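Putative citrate lyase, alfa subunit (Streptococcus mutans, PDB 2HJ0) is a putative citrate lyase alpha subunit, an alpha/beta protein built around two mixed beta sheets. Local coordinates at residues A261-S266 and E458-L463; A407-V412 and S437-V442. All coordinates share one frame; numbering follows the deposited sequence.

In the fold
Following the chain from the N terminus, helix 251-265 comes first; 191 residues separate the segment at its C-terminal end from 458-463, which follows on from helix 454-459, returns to it and closes the long loop of interaction 1. Within that loop lies interaction 2, a much shorter closure in which strand 409-413 is joined by strand 440-442. The two contacts therefore nest and do not cross. Their centres are about 13 Å apart, and they touch: Leu411 packs on Val263 and Ile264, and Met409 (a selenomethionine) on Phe460. Together they join strands 409-413 and 440-442 of a mixed sheet to the end of helix 251-265 and the turn after helix 454-459.

Interaction 1 (A261-S266 and E458-L463)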
ATOM      1  N   ALA A 261      32.396  15.274  -6.422  1.00  8.44           N
ATOM      2  CA  ALA A 261      32.693  14.113  -5.589  1.00  6.86           C
ATOM      3  C   ALA A 261      33.635  14.456  -4.433  1.00  6.92           C
ATOM      4  O   ALA A 261      33.484  13.919  -3.332  1.00  4.25           O
ATOM      5  CB  ALA A 261      33.288  13.004  -6.432  1.00  6.15           C
ATOM      6  N   LYS A 262      34.597  15.352  -4.676  1.00  7.55           N
ATOM      7  CA  LYS A 262      35.541  15.746  -3.629  1.00  8.42           C
ATOM      8  C   LYS A 262      34.805  16.488  -2.528  1.00  7.68           C
ATOM      9  O   LYS A 262      35.164  16.389  -1.356  1.00  7.07           O
ATOM     10  CB  LYS A 262      36.661  16.630  -4.183  1.00  9.90           C
ATOM     11  CG  LYS A 262      37.736  15.886  -4.964  1.00 14.30           C
ATOM     12  CD  LYS A 262      38.708  16.863  -5.668  1.00 16.36           C
ATOM     13  CE  LYS A 262      39.709  16.155  -6.601  1.00 16.07           C
ATOM     14  NZ  LYS A 262      40.506  17.140  -7.395  1.00 16.01           N
ATOM     15  N   VAL A 263      33.768  17.225  -2.900  1.00  6.81           N
ATOM     16  CA  VAL A 263      33.008  17.946  -1.897  1.00  7.24           C
ATOM     17  C   VAL A 263      32.262  16.933  -1.018  1.00  7.49           C
ATOM     18  O   VAL A 263      32.263  17.055   0.205  1.00  6.68           O
ATOM     19  CB  VAL A 263      32.022  18.934  -2.545  1.00  7.27           C
ATOM     20  CG1 VAL A 263      31.206  19.631  -1.477  1.00  6.26           C
ATOM     21  CG2 VAL A 263      32.783  19.949  -3.369  1.00  7.20           C
ATOM     22  N   ILE A 264      31.661  15.925  -1.644  1.00  7.37           N
ATOM     23  CA  ILE A 264      30.923  14.883  -0.933  1.00  9.12           C
ATOM     24  C   ILE A 264      31.847  14.037  -0.060  1.00 10.54           C
ATOM     25  O   ILE A 264      31.607  13.864   1.138  1.00 10.14           O
ATOM     26  CB  ILE A 264      30.190  13.928  -1.936  1.00 11.46           C
ATOM     27  CG1 ILE A 264      29.140  14.709  -2.733  1.00 12.98           C
ATOM     28  CG2 ILE A 264      29.496  12.785  -1.204  1.00  9.48           C
ATOM     29  CD1 ILE A 264      28.639  13.970  -3.941  1.00 10.43           C
ATOM     30  N   THR A 265      32.904  13.500  -0.657  1.00 12.02           N
ATOM     31  CA  THR A 265      33.843  12.678   0.098  1.00 13.34           C
ATOM     32  C   THR A 265      34.644  13.455   1.138  1.00 12.99           C
ATOM     33  O   THR A 265      35.365  12.860   1.916  1.00 14.31           O
ATOM     34  CB  THR A 265      34.819  11.973  -0.827  1.00 14.01           C
ATOM     35  OG1 THR A 265      35.513  12.947  -1.613  1.00 15.92           O
ATOM     36  CG2 THR A 265      34.071  11.025  -1.740  1.00 14.64           C
ATOM     37  N   SER A 266      34.531  14.778   1.161  1.00 13.33           N
ATOM     38  CA  SER A 266      35.254  15.542   2.165  1.00 13.71           C
ATOM     39  C   SER A 266      34.253  16.162   3.119  1.00 13.80           C
ATOM     40  O   SER A 266      34.625  16.880   4.038  1.00 14.90           O
ATOM     41  CB  SER A 266      36.080  16.667   1.541  1.00 15.53           C
ATOM     42  OG  SER A 266      37.078  16.176   0.665  1.00 17.39           O
ATOM     43  N   GLU A 458      33.697  26.301   7.135  1.00 18.79           N
ATOM     44  CA  GLU A 458      34.807  25.935   8.012  1.00 20.71           C
ATOM     45  C   GLU A 458      35.310  24.534   7.703  1.00 18.99           C
ATOM     46  O   GLU A 458      36.508  24.322   7.512  1.00 19.40           O
ATOM     47  CB  GLU A 458      34.383  25.986   9.478  1.00 24.67           C
ATOM     48  CG  GLU A 458      33.301  24.974   9.807  1.00 33.67           C
ATOM     49  CD  GLU A 458      33.123  24.698  11.314  1.00 38.75           C
ATOM     50  OE1 GLU A 458      32.311  23.787  11.652  1.00 37.98           O
ATOM     51  OE2 GLU A 458      33.783  25.384  12.147  1.00 41.57           O
ATOM     52  N   TYR A 459      34.388  23.580   7.649  1.00 16.80           N
ATOM     53  CA  TYR A 459      34.734  22.186   7.379  1.00 15.64           C
ATOM     54  C   TYR A 459      35.524  21.999   6.080  1.00 15.70           C
ATOM     55  O   TYR A 459      36.374  21.111   5.994  1.00 13.83           O
ATOM     56  CB  TYR A 459      33.471  21.328   7.315  1.00 14.59           C
ATOM     57  CG  TYR A 459      33.708  19.887   7.704  1.00 11.88           C
ATOM     58  CD1 TYR A 459      33.698  19.501   9.041  1.00  9.16           C
ATOM     59  CD2 TYR A 459      33.969  18.911   6.734  1.00 11.41           C
ATOM     60  CE1 TYR A 459      33.939  18.187   9.403  1.00  9.68           C
ATOM     61  CE2 TYR A 459      34.213  17.588   7.083  1.00  9.74           C
ATOM     62  CZ  TYR A 459      34.200  17.233   8.420  1.00 10.80           C
ATOM     63  OH  TYR A 459      34.463  15.931   8.780  1.00 12.92           O
ATOM     64  N   PHE A 460      35.229  22.823   5.075  1.00 15.29           N
ATOM     65  CA  PHE A 460      35.922  22.735   3.803  1.00 15.47           C
ATOM     66  C   PHE A 460      37.055  23.738   3.689  1.00 16.01           C
ATOM     67  O   PHE A 460      37.692  23.834   2.638  1.00 15.99           O
ATOM     68  CB  PHE A 460      34.951  22.954   2.638  1.00 14.56           C
ATOM     69  CG  PHE A 460      33.950  21.851   2.459  1.00 16.11           C
ATOM     70  CD1 PHE A 460      34.362  20.524   2.401  1.00 16.18           C
ATOM     71  CD2 PHE A 460      32.589  22.138   2.329  1.00 16.24           C
ATOM     72  CE1 PHE A 460      33.437  19.494   2.218  1.00 16.23           C
ATOM     73  CE2 PHE A 460      31.658  21.116   2.145  1.00 15.98           C
ATOM     74  CZ  PHE A 460      32.081  19.789   2.092  1.00 15.58           C
ATOM     75  N   LYS A 461      37.318  24.480   4.762  1.00 16.59           N
ATOM     76  CA  LYS A 461      38.365  25.502   4.720  1.00 18.45           C
ATOM     77  C   LYS A 461      39.629  25.010   4.025  1.00 17.54           C
ATOM     78  O   LYS A 461      40.174  25.698   3.179  1.00 18.62           O
ATOM     79  CB  LYS A 461      38.728  25.989   6.131  1.00 19.56           C
ATOM     80  CG  LYS A 461      39.405  24.930   6.996  1.00 22.43           C
ATOM     81  CD  LYS A 461      40.071  25.526   8.236  1.00 24.76           C
ATOM     82  CE  LYS A 461      39.075  26.198   9.171  1.00 25.86           C
ATOM     83  NZ  LYS A 461      39.780  26.740  10.369  1.00 28.31           N
ATOM     84  N   ASP A 462      40.075  23.810   4.367  1.00 17.28           N
ATOM     85  CA  ASP A 462      41.290  23.280   3.782  1.00 17.59           C
ATOM     86  C   ASP A 462      41.069  22.394   2.566  1.00 17.83           C
ATOM     87  O   ASP A 462      42.017  21.838   2.017  1.00 19.10           O
ATOM     88  CB  ASP A 462      42.083  22.535   4.853  1.00 19.28           C
ATOM     89  CG  ASP A 462      42.723  23.479   5.859  1.00 22.37           C
ATOM     90  OD1 ASP A 462      42.959  23.052   7.014  1.00 23.04           O
ATOM     91  OD2 ASP A 462      43.004  24.653   5.486  1.00 24.59           O
ATOM     92  N   LEU A 463      39.820  22.265   2.137  1.00 17.35           N
ATOM     93  CA  LEU A 463      39.502  21.456   0.972  1.00 15.99           C
ATOM     94  C   LEU A 463      40.322  21.962  -0.217  1.00 16.46           C
ATOM     95  O   LEU A 463      40.240  23.133  -0.587  1.00 17.02           O
ATOM     96  CB  LEU A 463      38.006  21.568   0.671  1.00 14.55           C
ATOM     97  CG  LEU A 463      37.359  20.501  -0.211  1.00 14.01           C
ATOM     98  CD1 LEU A 463      35.949  20.929  -0.577  1.00 13.88           C
ATOM     99  CD2 LEU A 463      38.165  20.304  -1.459  1.00 14.51           C
TER
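Phe460 carries this contact, its ring reaching from the 458-463 segment to the last turn of helix 251-265. With CG anti to its own carbonyl carbon (chi1 -68°), the ring is directed at Val263, and the two side chains cross at about a right angle: CZ of Phe460 lies 3.7 Å from CG1 of Val263. The same end of the ring meets backbone oxygens at the helix terminus. Val263 O is 3.3 Å from Phe460 CZ, and Ser266 O is 3.4 Å from Phe460 CE1, both oxygens approaching obliquely. Tyr459 meets Ser266 differently, for its CE2 edge faces Ser266 O at 3.2 Å, with the oxygen near the ring plane. Leu463 adds a looser apolar touch from its CD1 to CG2 of Val263, and its CG approaches CB of Ser266. No hydrogen bond joins the two segments.

Ser266 turns CB toward the incoming turn, yet its hydroxyl reaches back to the helix: OG, beside its own backbone N, donates to Lys262 O at 2.8 Å. Thr265 does likewise, its OG1 bonding to Ala261 O. That carbonyl thus holds two donors, Thr265 OG1 and Thr265 N.

On the other segment, Phe460 to Leu463 form a type I beta turn closed by Leu463 N to Phe460 O; the side chains of Phe460 and Leu463, at the two ends of the turn, both point toward the helix. Ile449 of the sheet also packs on the Phe460 ring. In this protein the turn after helix 454-459 thus packs on the end of helix 251-265, which lies on the mixed sheet of an alpha/beta fold.

Interaction 2 (A407-V412 and S437-V442); sequences AKMSLV and SVDVVV
The side chain of Asp439 turns toward strand 409-413 and grips its start: OD2 accepts the backbone N-H of Ser410 at 2.6 Å in an almost straight bond (171°), using the anti lone pair. CG of Asp439 stands beside its own backbone N (chi1 -62°), which brings the carboxylate over to the neighbouring strand. Its other oxygen, OD1, forms a salt bridge with Arg453, which also bonds Lys408 O and so ties the carboxylate to the strand's entrance. Ser410 O in turn accepts two donors, Val440 N at 2.9 Å and, more bent, Asp439 N. Ser410 sets its CB against Ser437 O, while its hydroxyl is bonded to Ala404 O in the preceding helix.

Beyond this point the strands run parallel, their short axes at 27° to one another. Val412 N bonds to Val440 O, and Val412 O receives Val442 N from above its carbonyl plane. Leu411 and Val440 share one face of the sheet and lie side by side, pointing the same way, with CD1 of Leu411 3.9 Å from CB of Val440; Leu411 CD2 also reaches Val442 CG2. Val412 and Val441 lie on the opposite face, a wider contact joining Val412 CB to CG2 of Val441. Val412 also crosses the side chain of Val438, which precedes strand 440-442, at about a right angle, its CG2 meeting CG1 of Val438 at 3.5 Å.

The pair lies inside the mixed sheet, strand 369-372 flanking 409-413 and the antiparallel strand 447-449 flanking 440-442. Helix 251-265 packs over the Leu411 side and reaches Val442 through Ile256 and Tyr259, whereas Phe381 and Phe424 from loops meet Val441.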
ATOM      1  N   ALA A 407      17.716  17.009   1.869  1.00 11.11           N
ATOM      2  CA  ALA A 407      19.124  16.626   1.973  1.00 11.78           C
ATOM      3  C   ALA A 407      19.913  17.451   2.996  1.00 12.76           C
ATOM      4  O   ALA A 407      19.672  18.641   3.169  1.00 12.83           O
ATOM      5  CB  ALA A 407      19.778  16.727   0.604  1.00 12.13           C
ATOM      6  N   LYS A 408      20.842  16.792   3.680  1.00 13.08           N
ATOM      7  CA  LYS A 408      21.670  17.440   4.676  1.00 13.39           C
ATOM      8  C   LYS A 408      22.539  18.426   3.941  1.00 14.20           C
ATOM      9  O   LYS A 408      22.851  19.494   4.445  1.00 14.58           O
ATOM     10  CB  LYS A 408      22.602  16.442   5.355  1.00 16.20           C
ATOM     11  CG  LYS A 408      21.949  15.285   6.079  1.00 17.84           C
ATOM     12  CD  LYS A 408      21.259  15.716   7.341  1.00 19.83           C
ATOM     13  CE  LYS A 408      20.986  14.502   8.213  1.00 23.04           C
ATOM     14  NZ  LYS A 408      20.182  13.463   7.499  1.00 23.92           N
HETATM   15  N   MSE A 409      22.970  18.047   2.747  1.00 15.65           N
HETATM   16  CA  MSE A 409      23.816  18.924   1.953  1.00 16.87           C
HETATM   17  C   MSE A 409      23.472  18.836   0.475  1.00 16.67           C
HETATM   18  O   MSE A 409      23.662  17.800  -0.167  1.00 16.13           O
HETATM   19  CB  MSE A 409      25.284  18.579   2.172  1.00 16.40           C
HETATM   20  CG  MSE A 409      26.235  19.413   1.344  1.00 19.27           C
HETATM   21 SE   MSE A 409      28.064  18.918   1.740  1.00 22.81          SE
HETATM   22  CE  MSE A 409      28.162  17.287   0.737  1.00 18.33           C
ATOM     23  N   SER A 410      22.968  19.946  -0.051  1.00 16.87           N
ATOM     24  CA  SER A 410      22.573  20.037  -1.445  1.00 17.34           C
ATOM     25  C   SER A 410      23.660  20.584  -2.352  1.00 16.66           C
ATOM     26  O   SER A 410      24.192  21.669  -2.115  1.00 15.54           O
ATOM     27  CB  SER A 410      21.331  20.917  -1.575  1.00 18.04           C
ATOM     28  OG  SER A 410      20.177  20.207  -1.177  1.00 22.15           O
ATOM     29  N   LEU A 411      23.986  19.828  -3.397  1.00 16.34           N
ATOM     30  CA  LEU A 411      24.986  20.266  -4.359  1.00 14.99           C
ATOM     31  C   LEU A 411      24.315  20.579  -5.677  1.00 15.31           C
ATOM     32  O   LEU A 411      23.530  19.784  -6.185  1.00 16.11           O
ATOM     33  CB  LEU A 411      26.040  19.189  -4.597  1.00 14.20           C
ATOM     34  CG  LEU A 411      27.362  19.389  -3.872  1.00 14.71           C
ATOM     35  CD1 LEU A 411      27.106  19.305  -2.370  1.00 16.62           C
ATOM     36  CD2 LEU A 411      28.362  18.331  -4.312  1.00 13.91           C
ATOM     37  N   VAL A 412      24.604  21.751  -6.221  1.00 15.21           N
ATOM     38  CA  VAL A 412      24.057  22.133  -7.514  1.00 14.83           C
ATOM     39  C   VAL A 412      25.268  22.343  -8.425  1.00 15.21           C
ATOM     40  O   VAL A 412      25.974  23.357  -8.338  1.00 13.65           O
ATOM     41  CB  VAL A 412      23.208  23.444  -7.432  1.00 14.30           C
ATOM     42  CG1 VAL A 412      22.819  23.907  -8.824  1.00 12.50           C
ATOM     43  CG2 VAL A 412      21.951  23.202  -6.603  1.00 12.22           C
ATOM     44  N   SER A 437      17.979  26.469   0.087  1.00 10.36           N
ATOM     45  CA  SER A 437      18.021  25.008   0.002  1.00 12.78           C
ATOM     46  C   SER A 437      19.289  24.537  -0.705  1.00 14.41           C
ATOM     47  O   SER A 437      19.602  23.346  -0.723  1.00 14.89           O
ATOM     48  CB  SER A 437      16.806  24.460  -0.767  1.00 11.67           C
ATOM     49  OG  SER A 437      15.645  24.404   0.030  1.00 11.59           O
ATOM     50  N   VAL A 438      20.003  25.475  -1.314  1.00 15.02           N
ATOM     51  CA  VAL A 438      21.221  25.145  -2.027  1.00 13.99           C
ATOM     52  C   VAL A 438      22.395  25.421  -1.103  1.00 14.52           C
ATOM     53  O   VAL A 438      22.589  26.546  -0.645  1.00 14.88           O
ATOM     54  CB  VAL A 438      21.337  25.973  -3.308  1.00 13.97           C
ATOM     55  CG1 VAL A 438      22.586  25.581  -4.066  1.00 13.09           C
ATOM     56  CG2 VAL A 438      20.089  25.755  -4.165  1.00 14.00           C
ATOM     57  N   ASP A 439      23.167  24.378  -0.821  1.00 14.74           N
ATOM     58  CA  ASP A 439      24.307  24.487   0.074  1.00 14.61           C
ATOM     59  C   ASP A 439      25.625  24.754  -0.624  1.00 13.85           C
ATOM     60  O   ASP A 439      26.373  25.654  -0.234  1.00 14.94           O
ATOM     61  CB  ASP A 439      24.426  23.219   0.908  1.00 14.82           C
ATOM     62  CG  ASP A 439      23.213  22.991   1.783  1.00 16.31           C
ATOM     63  OD1 ASP A 439      22.906  23.889   2.590  1.00 16.06           O
ATOM     64  OD2 ASP A 439      22.563  21.919   1.667  1.00 17.90           O
ATOM     65  N   VAL A 440      25.918  23.969  -1.650  1.00 12.61           N
ATOM     66  CA  VAL A 440      27.167  24.123  -2.372  1.00 11.29           C
ATOM     67  C   VAL A 440      26.954  24.065  -3.863  1.00 10.83           C
ATOM     68  O   VAL A 440      26.239  23.203  -4.370  1.00 11.28           O
ATOM     69  CB  VAL A 440      28.168  23.008  -2.006  1.00 12.05           C
ATOM     70  CG1 VAL A 440      29.501  23.273  -2.706  1.00 11.01           C
ATOM     71  CG2 VAL A 440      28.335  22.921  -0.497  1.00  8.87           C
ATOM     72  N   VAL A 441      27.592  24.989  -4.560  1.00 10.82           N
ATOM     73  CA  VAL A 441      27.502  25.060  -6.005  1.00 11.69           C
ATOM     74  C   VAL A 441      28.866  24.647  -6.571  1.00 12.87           C
ATOM     75  O   VAL A 441      29.906  25.089  -6.084  1.00 13.18           O
ATOM     76  CB  VAL A 441      27.137  26.498  -6.454  1.00 10.36           C
ATOM     77  CG1 VAL A 441      27.315  26.652  -7.952  1.00 10.03           C
ATOM     78  CG2 VAL A 441      25.710  26.807  -6.072  1.00  8.24           C
ATOM     79  N   VAL A 442      28.860  23.785  -7.585  1.00 13.68           N
ATOM     80  CA  VAL A 442      30.101  23.317  -8.195  1.00 14.16           C
ATOM     81  C   VAL A 442      30.149  23.637  -9.694  1.00 14.98           C
ATOM     82  O   VAL A 442      29.202  23.351 -10.425  1.00 14.63           O
ATOM     83  CB  VAL A 442      30.259  21.790  -8.004  1.00 13.58           C
ATOM     84  CG1 VAL A 442      31.588  21.316  -8.571  1.00 12.98           C
ATOM     85  CG2 VAL A 442      30.154  21.440  -6.530  1.00 12.86           C
TER